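Local coordinates for protein glycoside hydrolase family 31 (PDB 5I0E) that probably hydrolyses alpha-glucosidic linkages, as many family 31 glycoside hydrolases do, and binds glucose units at a site on its TIM-barrel domain, at residues Trp298-Glu303 against Gln589-Phe594; His525-Ala530 against Ile555-Trp560; Asp532-Trp537 against Gly564-Val569. All coordinates share one frame; numbering follows the deposited sequence.

Contact 1 of 3, residues Trp298-Glu303 against Gln589-Phe594; sequences WASGNE and QYHSEF. With GLC (alpha-D-glucopyranose), chain B; GLC (alpha-D-glucopyranose), chain C.
W298 and Q589 lie on neighbouring parallel strands of the TIM barrel, where its first and last strands close the ring, and the loops that follow run side by side into the sugar site. Y590 N donates to W298 O (3.2 Å), and past the strand ends N302 N donates to S592 O (3.1 Å). Between these two bonds the Y590 ring folds back over the partner strand: with CG between the backbone N and the carbonyl carbon (chi1 70°), one face rests on A299 CA, 4.0 Å from the ring centroid, in a CH-pi contact. Its hydroxyl continues past the A299 methyl to bond H317. S300 turns OG toward the H591 imidazole; OG and ND1 are 2.8 Å apart, but the bend at the hydrogen makes this a weak bond. One water ties the same OG to Q589 OE1, while Q589 NE2 is held by D561 and W560. On the far side of the H591 ring, NE2 donates to O4 of the chain B glucose (2.9 Å, 154°) and shares a longer hydrogen bond with its O3. N302 splits its amide: ND2 donates to O5 of the chain C glucose (2.9 Å) and bonds E330, whereas OD1 lies 3.2 Å from F594 CB, the amide and ring planes being 80° apart. The chemistry is layered: S300, itself linked by water to Q589, is placed as a second-shell group that may bias the orientation of the H591 imidazole, and the two loops present nitrogen donors to two successive glucose units.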
loop_
_atom_site.group_PDB
_atom_site.type_symbol
_atom_site.label_atom_id
_atom_site.label_comp_id
_atom_site.label_asym_id
_atom_site.label_seq_id
_atom_site.Cartn_x
_atom_site.Cartn_y
_atom_site.Cartn_z
ATOM N N TRP A 298 9.525 6.517 -16.581
ATOM C CA TRP A 298 9.378 7.505 -15.518
ATOM C C TRP A 298 10.727 7.668 -14.795
ATOM O O TRP A 298 11.283 6.700 -14.303
ATOM C CB TRP A 298 8.352 7.070 -14.494
ATOM C CG TRP A 298 6.925 7.054 -14.868
ATOM C CD1 TRP A 298 6.379 6.547 -16.003
ATOM C CD2 TRP A 298 5.846 7.492 -14.066
ATOM N NE1 TRP A 298 5.025 6.668 -15.979
ATOM C CE2 TRP A 298 4.661 7.257 -14.800
ATOM C CE3 TRP A 298 5.758 8.093 -12.803
ATOM C CZ2 TRP A 298 3.388 7.601 -14.317
ATOM C CZ3 TRP A 298 4.505 8.430 -12.312
ATOM C CH2 TRP A 298 3.326 8.181 -13.074
ATOM N N ALA A 299 11.230 8.909 -14.776
ATOM C CA ALA A 299 12.453 9.274 -14.077
ATOM C C ALA A 299 12.097 9.918 -12.740
ATOM O O ALA A 299 11.173 10.728 -12.648
ATOM C CB ALA A 299 13.296 10.220 -14.928
ATOM N N SER A 300 12.830 9.537 -11.709
ATOM C CA SER A 300 12.603 10.044 -10.358
ATOM C C SER A 300 13.893 9.927 -9.523
ATOM O O SER A 300 14.711 9.026 -9.719
ATOM C CB SER A 300 11.460 9.274 -9.681
ATOM O OG SER A 300 11.129 9.855 -8.414
ATOM N N GLY A 301 14.063 10.870 -8.617
ATOM C CA GLY A 301 15.112 10.808 -7.614
ATOM C C GLY A 301 14.868 11.849 -6.542
ATOM O O GLY A 301 14.716 13.051 -6.861
ATOM N N ASN A 302 14.877 11.417 -5.273
ATOM C CA ASN A 302 14.534 12.345 -4.190
ATOM C C ASN A 302 15.470 13.561 -4.085
ATOM O O ASN A 302 15.067 14.604 -3.622
ATOM C CB ASN A 302 14.451 11.635 -2.839
ATOM C CG ASN A 302 13.841 12.517 -1.768
ATOM O OD1 ASN A 302 14.555 13.157 -1.021
ATOM N ND2 ASN A 302 12.519 12.623 -1.753
ATOM N N GLU A 303 16.720 13.415 -4.502
ATOM C CA GLU A 303 17.707 14.473 -4.345
ATOM C C GLU A 303 17.775 15.423 -5.560
ATOM O O GLU A 303 18.670 16.263 -5.634
ATOM C CB GLU A 303 19.067 13.856 -4.014
ATOM C CG GLU A 303 19.073 13.233 -2.636
ATOM C CD GLU A 303 20.445 12.718 -2.214
ATOM O OE1 GLU A 303 20.550 12.365 -1.025
ATOM O OE2 GLU A 303 21.398 12.660 -3.044
ATOM N N GLN A 589 9.628 2.681 -13.965
ATOM C CA GLN A 589 10.379 3.810 -13.384
ATOM C C GLN A 589 11.503 3.431 -12.483
ATOM O O GLN A 589 11.496 2.380 -11.904
ATOM C CB GLN A 589 9.519 4.885 -12.647
ATOM C CG GLN A 589 8.597 4.564 -11.509
ATOM C CD GLN A 589 9.115 4.904 -10.098
ATOM O OE1 GLN A 589 9.051 6.059 -9.600
ATOM N NE2 GLN A 589 9.527 3.859 -9.407
ATOM N N TYR A 590 12.456 4.347 -12.399
ATOM C CA TYR A 590 13.557 4.288 -11.473
ATOM C C TYR A 590 13.384 5.439 -10.488
ATOM O O TYR A 590 12.868 6.489 -10.838
ATOM C CB TYR A 590 14.908 4.371 -12.218
ATOM C CG TYR A 590 15.293 5.714 -12.859
ATOM C CD1 TYR A 590 15.835 6.746 -12.099
ATOM C CD2 TYR A 590 15.179 5.919 -14.241
ATOM C CE1 TYR A 590 16.238 7.948 -12.681
ATOM C CE2 TYR A 590 15.568 7.108 -14.834
ATOM C CZ TYR A 590 16.093 8.133 -14.056
ATOM O OH TYR A 590 16.493 9.329 -14.630
ATOM N N HIS A 591 13.852 5.228 -9.278
ATOM C CA HIS A 591 13.684 6.146 -8.192
ATOM C C HIS A 591 14.853 5.912 -7.202
ATOM O O HIS A 591 15.484 4.839 -7.233
ATOM C CB HIS A 591 12.340 5.879 -7.520
ATOM C CG HIS A 591 12.039 6.809 -6.385
ATOM N ND1 HIS A 591 12.240 8.170 -6.471
ATOM C CD2 HIS A 591 11.514 6.584 -5.154
ATOM C CE1 HIS A 591 11.894 8.739 -5.328
ATOM N NE2 HIS A 591 11.439 7.801 -4.514
ATOM N N SER A 592 15.151 6.921 -6.375
ATOM C CA SER A 592 16.167 6.815 -5.339
ATOM C C SER A 592 15.702 7.497 -4.074
ATOM O O SER A 592 15.037 8.517 -4.129
ATOM C CB SER A 592 17.512 7.438 -5.799
ATOM O OG SER A 592 17.354 8.776 -6.232
ATOM N N GLU A 593 16.087 6.928 -2.940
ATOM C CA GLU A 593 15.746 7.451 -1.606
ATOM C C GLU A 593 16.616 8.647 -1.235
ATOM O O GLU A 593 17.765 8.729 -1.649
ATOM C CB GLU A 593 15.951 6.362 -0.547
ATOM C CG GLU A 593 15.394 6.696 0.833
ATOM C CD GLU A 593 15.416 5.510 1.788
ATOM O OE1 GLU A 593 16.466 4.832 1.895
ATOM O OE2 GLU A 593 14.370 5.241 2.414
ATOM N N PHE A 594 16.048 9.539 -0.422
ATOM C CA PHE A 594 16.763 10.633 0.227
ATOM C C PHE A 594 17.976 10.109 0.975
ATOM O O PHE A 594 17.893 9.121 1.667
ATOM C CB PHE A 594 15.846 11.318 1.236
ATOM C CG PHE A 594 16.455 12.499 1.937
ATOM C CD1 PHE A 594 16.812 13.653 1.227
ATOM C CD2 PHE A 594 16.616 12.491 3.331
ATOM C CE1 PHE A 594 17.339 14.769 1.887
ATOM C CE2 PHE A 594 17.133 13.611 3.999
ATOM C CZ PHE A 594 17.502 14.745 3.275
HETATM C C1 GLC B . 8.105 7.581 0.967
HETATM C C2 GLC B . 8.041 7.014 -0.449
HETATM C C3 GLC B . 9.370 7.197 -1.169
HETATM C C4 GLC B . 9.727 8.684 -1.184
HETATM C C5 GLC B . 9.743 9.254 0.230
HETATM C C6 GLC B . 9.928 10.768 0.139
HETATM O O1 GLC B . 9.022 6.781 1.703
HETATM O O2 GLC B . 7.684 5.635 -0.394
HETATM O O3 GLC B . 9.247 6.707 -2.508
HETATM O O4 GLC B . 10.999 8.919 -1.820
HETATM O O5 GLC B . 8.540 8.947 0.952
HETATM O O6 GLC B . 10.163 11.308 1.450
HETATM C C1 GLC C . 11.300 12.170 1.468
HETATM C C2 GLC C . 11.630 12.563 2.904
HETATM C C3 GLC C . 10.540 13.479 3.461
HETATM C C4 GLC C . 10.356 14.679 2.543
HETATM C C5 GLC C . 10.006 14.172 1.146
HETATM C C6 GLC C . 9.848 15.284 0.126
HETATM O O2 GLC C . 11.753 11.387 3.716
HETATM O O3 GLC C . 10.894 13.903 4.774
HETATM O O4 GLC C . 9.340 15.542 3.063
HETATM O O5 GLC C . 11.058 13.319 0.674
HETATM O O6 GLC C . 11.093 15.974 -0.023
HETATM O O HOH W 1 17.355 8.361 -9.070
HETATM O O HOH W 2 8.605 8.557 -8.309
#

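Contact 2 of 3, residues His525-Ala530 against Ile555-Trp560; sequences HGLYWA and ILYWGW. With GLC (alpha-D-glucopyranose), chain B.
The Y528 ring has I555 CD1 over one face and water 3 in plane at its edge; Y528 and I555 cross at about a right angle, with I555 CG2 against Y528 CB at 3.8 Å. The W558 indole meets A530 obliquely, CZ2 lying 3.7 Å from the A530 methyl, while NE1 bonds E180; the side chain also packs on A546 and A550 of helix 537-551. Y557 carries L556 CD2 on one face of its ring; its CB touches L527 CG at 3.8 Å, and its hydroxyl bonds A288 O. W529 points to the other side of the sheet from Y528 and W558. The edge of its indole reaches the chain B glucose, CZ2 3.5 Å from O2, and the ring also makes a cation-pi contact with K465. Between the strands the backbone bonds run alternately in the two directions, as in a parallel pair. Y528 N donates to Y557 O (2.8 Å, 159°), G559 N donates to Y528 O (2.8 Å), and A530 N gives a weak bond to G559 O. Water 3 extends the pairing backward, donating to G526 O and accepting from Y557 N. W558, on one side of the strands, is packed against a helix, and W529, on the other, borders the ligand. This division of faces, with strand 527-529, helix 537-551 and strand 558-561 in succession, is that of a beta-alpha-beta crossover in a TIM barrel.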
loop_
_atom_site.group_PDB
_atom_site.type_symbol
_atom_site.label_atom_id
_atom_site.label_comp_id
_atom_site.label_asym_id
_atom_site.label_seq_id
_atom_site.Cartn_x
_atom_site.Cartn_y
_atom_site.Cartn_z
ATOM N N HIS A 525 -8.890 4.395 -9.053
ATOM C CA HIS A 525 -8.250 5.659 -8.744
ATOM C C HIS A 525 -6.755 5.608 -9.003
ATOM O O HIS A 525 -5.956 5.299 -8.107
ATOM C CB HIS A 525 -8.549 6.023 -7.283
ATOM C CG HIS A 525 -10.012 6.201 -7.001
ATOM N ND1 HIS A 525 -10.761 7.210 -7.576
ATOM C CD2 HIS A 525 -10.867 5.496 -6.222
ATOM C CE1 HIS A 525 -12.017 7.114 -7.165
ATOM N NE2 HIS A 525 -12.110 6.081 -6.347
ATOM N N GLY A 526 -6.380 5.909 -10.239
ATOM C CA GLY A 526 -4.997 6.170 -10.584
ATOM C C GLY A 526 -4.076 4.972 -10.665
ATOM O O GLY A 526 -4.525 3.844 -10.888
ATOM N N LEU A 527 -2.785 5.247 -10.465
ATOM C CA LEU A 527 -1.698 4.277 -10.660
ATOM C C LEU A 527 -1.200 3.912 -9.295
ATOM O O LEU A 527 -1.481 4.640 -8.320
ATOM C CB LEU A 527 -0.548 4.907 -11.455
ATOM C CG LEU A 527 -0.700 5.104 -12.968
ATOM C CD1 LEU A 527 -2.063 5.579 -13.426
ATOM C CD2 LEU A 527 0.374 6.049 -13.470
ATOM N N TYR A 528 -0.440 2.810 -9.242
ATOM C CA TYR A 528 0.109 2.252 -8.013
ATOM C C TYR A 528 1.573 1.814 -8.199
ATOM O O TYR A 528 1.951 1.409 -9.289
ATOM C CB TYR A 528 -0.815 1.119 -7.505
ATOM C CG TYR A 528 -2.106 1.705 -7.033
ATOM C CD1 TYR A 528 -3.156 1.951 -7.924
ATOM C CD2 TYR A 528 -2.247 2.135 -5.706
ATOM C CE1 TYR A 528 -4.327 2.592 -7.493
ATOM C CE2 TYR A 528 -3.418 2.741 -5.265
ATOM C CZ TYR A 528 -4.447 2.984 -6.157
ATOM O OH TYR A 528 -5.590 3.622 -5.706
ATOM N N TRP A 529 2.414 1.984 -7.175
ATOM C CA TRP A 529 3.781 1.404 -7.151
ATOM C C TRP A 529 3.953 0.604 -5.879
ATOM O O TRP A 529 3.248 0.843 -4.909
ATOM C CB TRP A 529 4.893 2.468 -7.342
ATOM C CG TRP A 529 5.525 3.099 -6.094
ATOM C CD1 TRP A 529 6.729 2.783 -5.549
ATOM C CD2 TRP A 529 5.012 4.181 -5.304
ATOM N NE1 TRP A 529 6.986 3.562 -4.448
ATOM C CE2 TRP A 529 5.945 4.426 -4.271
ATOM C CE3 TRP A 529 3.857 4.995 -5.382
ATOM C CZ2 TRP A 529 5.758 5.437 -3.313
ATOM C CZ3 TRP A 529 3.672 5.995 -4.429
ATOM C CH2 TRP A 529 4.611 6.197 -3.403
ATOM N N ALA A 530 4.907 -0.325 -5.882
ATOM C CA ALA A 530 5.076 -1.321 -4.794
ATOM C C ALA A 530 5.755 -0.837 -3.499
ATOM O O ALA A 530 5.899 -1.616 -2.557
ATOM C CB ALA A 530 5.806 -2.539 -5.325
ATOM N N ILE A 555 -5.686 -4.138 -9.647
ATOM C CA ILE A 555 -4.753 -3.020 -9.692
ATOM C C ILE A 555 -3.957 -3.141 -10.987
ATOM O O ILE A 555 -2.937 -3.840 -11.050
ATOM C CB ILE A 555 -3.812 -3.005 -8.476
ATOM C CG1 ILE A 555 -4.604 -2.887 -7.168
ATOM C CG2 ILE A 555 -2.790 -1.880 -8.592
ATOM C CD1 ILE A 555 -5.458 -1.636 -7.015
ATOM N N LEU A 556 -4.429 -2.448 -12.017
ATOM C CA LEU A 556 -3.945 -2.662 -13.377
ATOM C C LEU A 556 -2.673 -1.896 -13.655
ATOM O O LEU A 556 -1.750 -2.440 -14.240
ATOM C CB LEU A 556 -5.011 -2.237 -14.377
ATOM C CG LEU A 556 -4.788 -2.597 -15.846
ATOM C CD1 LEU A 556 -5.115 -4.062 -16.074
ATOM C CD2 LEU A 556 -5.669 -1.736 -16.741
ATOM N N TYR A 557 -2.653 -0.619 -13.266
ATOM C CA TYR A 557 -1.546 0.262 -13.551
ATOM C C TYR A 557 -0.533 0.263 -12.406
ATOM O O TYR A 557 -0.480 1.185 -11.579
ATOM C CB TYR A 557 -2.046 1.674 -13.827
ATOM C CG TYR A 557 -3.073 1.815 -14.920
ATOM C CD1 TYR A 557 -2.709 1.708 -16.251
ATOM C CD2 TYR A 557 -4.406 2.140 -14.619
ATOM C CE1 TYR A 557 -3.659 1.872 -17.271
ATOM C CE2 TYR A 557 -5.361 2.323 -15.618
ATOM C CZ TYR A 557 -4.994 2.187 -16.949
ATOM O OH TYR A 557 -5.914 2.357 -17.970
ATOM N N TRP A 558 0.295 -0.774 -12.387
ATOM C CA TRP A 558 1.220 -1.039 -11.310
ATOM C C TRP A 558 2.662 -0.862 -11.760
ATOM O O TRP A 558 3.023 -1.256 -12.866
ATOM C CB TRP A 558 0.994 -2.467 -10.822
ATOM C CG TRP A 558 1.902 -2.904 -9.760
ATOM C CD1 TRP A 558 1.688 -2.837 -8.439
ATOM C CD2 TRP A 558 3.199 -3.459 -9.939
ATOM N NE1 TRP A 558 2.777 -3.329 -7.759
ATOM C CE2 TRP A 558 3.722 -3.713 -8.668
ATOM C CE3 TRP A 558 3.976 -3.768 -11.060
ATOM C CZ2 TRP A 558 4.983 -4.281 -8.484
ATOM C CZ3 TRP A 558 5.220 -4.314 -10.877
ATOM C CH2 TRP A 558 5.717 -4.565 -9.600
ATOM N N GLY A 559 3.494 -0.307 -10.882
ATOM C CA GLY A 559 4.943 -0.277 -11.094
ATOM C C GLY A 559 5.715 -0.537 -9.822
ATOM O O GLY A 559 5.160 -0.868 -8.781
ATOM N N TRP A 560 7.020 -0.375 -9.916
ATOM C CA TRP A 560 7.923 -0.514 -8.756
ATOM C C TRP A 560 9.169 0.324 -9.017
ATOM O O TRP A 560 9.383 0.764 -10.146
ATOM C CB TRP A 560 8.289 -1.980 -8.543
ATOM C CG TRP A 560 9.118 -2.596 -9.640
ATOM C CD1 TRP A 560 8.827 -2.630 -10.976
ATOM C CD2 TRP A 560 10.347 -3.318 -9.485
ATOM N NE1 TRP A 560 9.808 -3.318 -11.660
ATOM C CE2 TRP A 560 10.754 -3.741 -10.763
ATOM C CE3 TRP A 560 11.157 -3.616 -8.397
ATOM C CZ2 TRP A 560 11.943 -4.437 -10.979
ATOM C CZ3 TRP A 560 12.328 -4.343 -8.615
ATOM C CH2 TRP A 560 12.700 -4.741 -9.896
HETATM C C1 GLC B . 8.105 7.581 0.967
HETATM C C2 GLC B . 8.041 7.014 -0.449
HETATM C C3 GLC B . 9.370 7.197 -1.169
HETATM C C4 GLC B . 9.727 8.684 -1.184
HETATM C C5 GLC B . 9.743 9.254 0.230
HETATM C C6 GLC B . 9.928 10.768 0.139
HETATM O O1 GLC B . 9.022 6.781 1.703
HETATM O O2 GLC B . 7.684 5.635 -0.394
HETATM O O3 GLC B . 9.247 6.707 -2.508
HETATM O O4 GLC B . 10.999 8.919 -1.820
HETATM O O5 GLC B . 8.540 8.947 0.952
HETATM O O6 GLC B . 10.163 11.308 1.450
HETATM O O HOH W 3 -4.225 0.826 -11.167
#

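Contact 3 of 3, residues Asp532-Trp537 against Gly564-Val569; sequences DEDSTW and GFSGPV. With GLC (alpha-D-glucopyranose), chain B.
F565 sends its CB away from 532-537, but a chi1 of 103°, off the staggered positions, swings the ring back beside D532 and E533. Along the rim, CD1 lies 3.6 Å from E533 O, which sits in the ring plane; CE1 meets D532 CB at 3.6 Å; CZ, at the tip, is 3.5 Å from D532 OD1; and CE2 approaches O4 of the chain B glucose at 3.6 Å. Ring and carboxylate planes are 23° apart. The D532 carboxylate beside this rim accepts two sugar hydroxyls, O2 on OD1 (2.6 Å) and O1 on OD2 (3.0 Å). An alanine in place of F565 is likely to open a gap beside D532 and the glucose, leaving D532 without the ring atoms CE1 and CZ that pack beside it. The loops themselves are pinned at E533 O, a single carbonyl that accepts from both F565 N and S566 N at 3.2 Å each. The G564 backbone angles already call for glycine, and the close backbones add to this, since a CB would meet D534 O and S535 CA. Further out, D534 OD1 forms a salt bridge with K201, and S566 OG bonds both K201 and E593. One carbonyl gripped by two amides thus fixes the root of the phenyl ring, and the ring gives an apolar border to a carboxylate that binds the sugar by two hydroxyls.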
loop_
_atom_site.group_PDB
_atom_site.type_symbol
_atom_site.label_atom_id
_atom_site.label_comp_id
_atom_site.label_asym_id
_atom_site.label_seq_id
_atom_site.Cartn_x
_atom_site.Cartn_y
_atom_site.Cartn_z
ATOM N N ASP A 532 8.671 0.857 -0.840
ATOM C CA ASP A 532 10.077 1.008 -0.486
ATOM C C ASP A 532 10.792 -0.321 -0.359
ATOM O O ASP A 532 10.346 -1.191 0.392
ATOM C CB ASP A 532 10.178 1.747 0.859
ATOM C CG ASP A 532 9.626 3.158 0.799
ATOM O OD1 ASP A 532 9.355 3.652 -0.317
ATOM O OD2 ASP A 532 9.458 3.787 1.864
ATOM N N GLU A 533 11.908 -0.485 -1.069
ATOM C CA GLU A 533 12.756 -1.668 -0.895
ATOM C C GLU A 533 14.221 -1.355 -1.048
ATOM O O GLU A 533 14.591 -0.351 -1.671
ATOM C CB GLU A 533 12.380 -2.782 -1.881
ATOM C CG GLU A 533 11.484 -3.886 -1.312
ATOM C CD GLU A 533 12.161 -4.791 -0.284
ATOM O OE1 GLU A 533 13.175 -4.414 0.337
ATOM O OE2 GLU A 533 11.651 -5.909 -0.062
ATOM N N ASP A 534 15.048 -2.244 -0.468
ATOM C CA ASP A 534 16.499 -2.275 -0.703
ATOM C C ASP A 534 16.774 -2.796 -2.104
ATOM O O ASP A 534 15.894 -3.350 -2.750
ATOM C CB ASP A 534 17.212 -3.186 0.292
ATOM C CG ASP A 534 17.200 -2.640 1.713
ATOM O OD1 ASP A 534 17.711 -1.509 1.905
ATOM O OD2 ASP A 534 16.696 -3.339 2.631
ATOM N N SER A 535 18.018 -2.629 -2.537
ATOM C CA SER A 535 18.483 -3.053 -3.851
ATOM C C SER A 535 19.053 -4.456 -3.756
ATOM O O SER A 535 20.251 -4.645 -3.769
ATOM C CB SER A 535 19.521 -2.054 -4.407
ATOM O OG SER A 535 18.902 -0.837 -4.806
ATOM N N THR A 536 18.163 -5.434 -3.659
ATOM C CA THR A 536 18.533 -6.841 -3.519
ATOM C C THR A 536 17.781 -7.736 -4.498
ATOM O O THR A 536 16.755 -7.352 -5.063
ATOM C CB THR A 536 18.284 -7.374 -2.074
ATOM O OG1 THR A 536 16.875 -7.389 -1.780
ATOM C CG2 THR A 536 19.062 -6.544 -1.037
ATOM N N TRP A 537 18.319 -8.938 -4.686
ATOM C CA TRP A 537 17.694 -9.950 -5.538
ATOM C C TRP A 537 16.371 -10.439 -4.953
ATOM O O TRP A 537 15.406 -10.612 -5.693
ATOM C CB TRP A 537 18.643 -11.130 -5.780
ATOM C CG TRP A 537 19.798 -10.732 -6.605
ATOM C CD1 TRP A 537 21.039 -10.364 -6.162
ATOM C CD2 TRP A 537 19.831 -10.618 -8.034
ATOM N NE1 TRP A 537 21.836 -10.018 -7.227
ATOM C CE2 TRP A 537 21.127 -10.184 -8.389
ATOM C CE3 TRP A 537 18.907 -10.879 -9.046
ATOM C CZ2 TRP A 537 21.516 -9.988 -9.713
ATOM C CZ3 TRP A 537 19.293 -10.678 -10.366
ATOM C CH2 TRP A 537 20.590 -10.221 -10.685
ATOM N N GLY A 564 15.446 -1.370 -6.820
ATOM C CA GLY A 564 15.461 -0.879 -5.439
ATOM C C GLY A 564 15.813 0.595 -5.367
ATOM O O GLY A 564 16.579 1.085 -6.205
ATOM N N PHE A 565 15.271 1.300 -4.361
ATOM C CA PHE A 565 15.530 2.734 -4.191
ATOM C C PHE A 565 16.418 3.091 -2.991
ATOM O O PHE A 565 16.964 4.186 -2.967
ATOM C CB PHE A 565 14.196 3.522 -4.209
ATOM C CG PHE A 565 13.678 3.982 -2.851
ATOM C CD1 PHE A 565 13.518 3.100 -1.794
ATOM C CD2 PHE A 565 13.263 5.301 -2.670
ATOM C CE1 PHE A 565 13.001 3.531 -0.563
ATOM C CE2 PHE A 565 12.738 5.741 -1.440
ATOM C CZ PHE A 565 12.609 4.854 -0.385
ATOM N N SER A 566 16.600 2.169 -2.037
ATOM C CA SER A 566 17.266 2.445 -0.771
ATOM C C SER A 566 18.636 1.772 -0.687
ATOM O O SER A 566 18.824 0.684 -1.240
ATOM C CB SER A 566 16.382 1.963 0.380
ATOM O OG SER A 566 16.963 2.225 1.644
ATOM N N GLY A 567 19.574 2.422 0.007
ATOM C CA GLY A 567 20.923 1.892 0.222
ATOM C C GLY A 567 21.819 2.244 -0.957
ATOM O O GLY A 567 21.380 2.936 -1.868
ATOM N N PRO A 568 23.081 1.773 -0.946
ATOM C CA PRO A 568 23.990 1.918 -2.096
ATOM C C PRO A 568 23.347 1.545 -3.439
ATOM O O PRO A 568 22.368 0.796 -3.475
ATOM C CB PRO A 568 25.118 0.935 -1.767
ATOM C CG PRO A 568 25.175 0.931 -0.277
ATOM C CD PRO A 568 23.759 1.149 0.207
ATOM N N VAL A 569 23.891 2.050 -4.536
ATOM C CA VAL A 569 23.324 1.732 -5.846
ATOM C C VAL A 569 23.353 0.216 -6.064
ATOM O O VAL A 569 24.249 -0.474 -5.574
ATOM C CB VAL A 569 23.991 2.498 -7.030
ATOM C CG1 VAL A 569 23.877 4.002 -6.830
ATOM C CG2 VAL A 569 25.449 2.106 -7.247
HETATM C C1 GLC B . 8.105 7.581 0.967
HETATM C C2 GLC B . 8.041 7.014 -0.449
HETATM C C3 GLC B . 9.370 7.197 -1.169
HETATM C C4 GLC B . 9.727 8.684 -1.184
HETATM C C5 GLC B . 9.743 9.254 0.230
HETATM C C6 GLC B . 9.928 10.768 0.139
HETATM O O1 GLC B . 9.022 6.781 1.703
HETATM O O2 GLC B . 7.684 5.635 -0.394
HETATM O O3 GLC B . 9.247 6.707 -2.508
HETATM O O4 GLC B . 10.999 8.919 -1.820
HETATM O O5 GLC B . 8.540 8.947 0.952
HETATM O O6 GLC B . 10.163 11.308 1.450
HETATM O O HOH W 4 12.400 0.682 -3.622
#

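How the contacts relate
From the N terminus the chain enters the barrel on strand 297-300, and nearly 290 residues later strand 587-590 returns beside it, so contact 1 closes a long loop that encloses the other two. Inside it the segments alternate: 525-530, 532-537, 555-560, then 564-569. Contacts 2 and 3 therefore cross, contact 2 pairing strands 527-529 and 558-561 and contact 3 the loops that follow them. Strand 558-561 is also the neighbour of 587-590, which joins contacts 1 and 2 in one sheet. The loop of 589-594 lies against 564-569 through a backbone bond between E593 and F565, linking contact 1 to contact 3, and all three contacts border the chain B glucose.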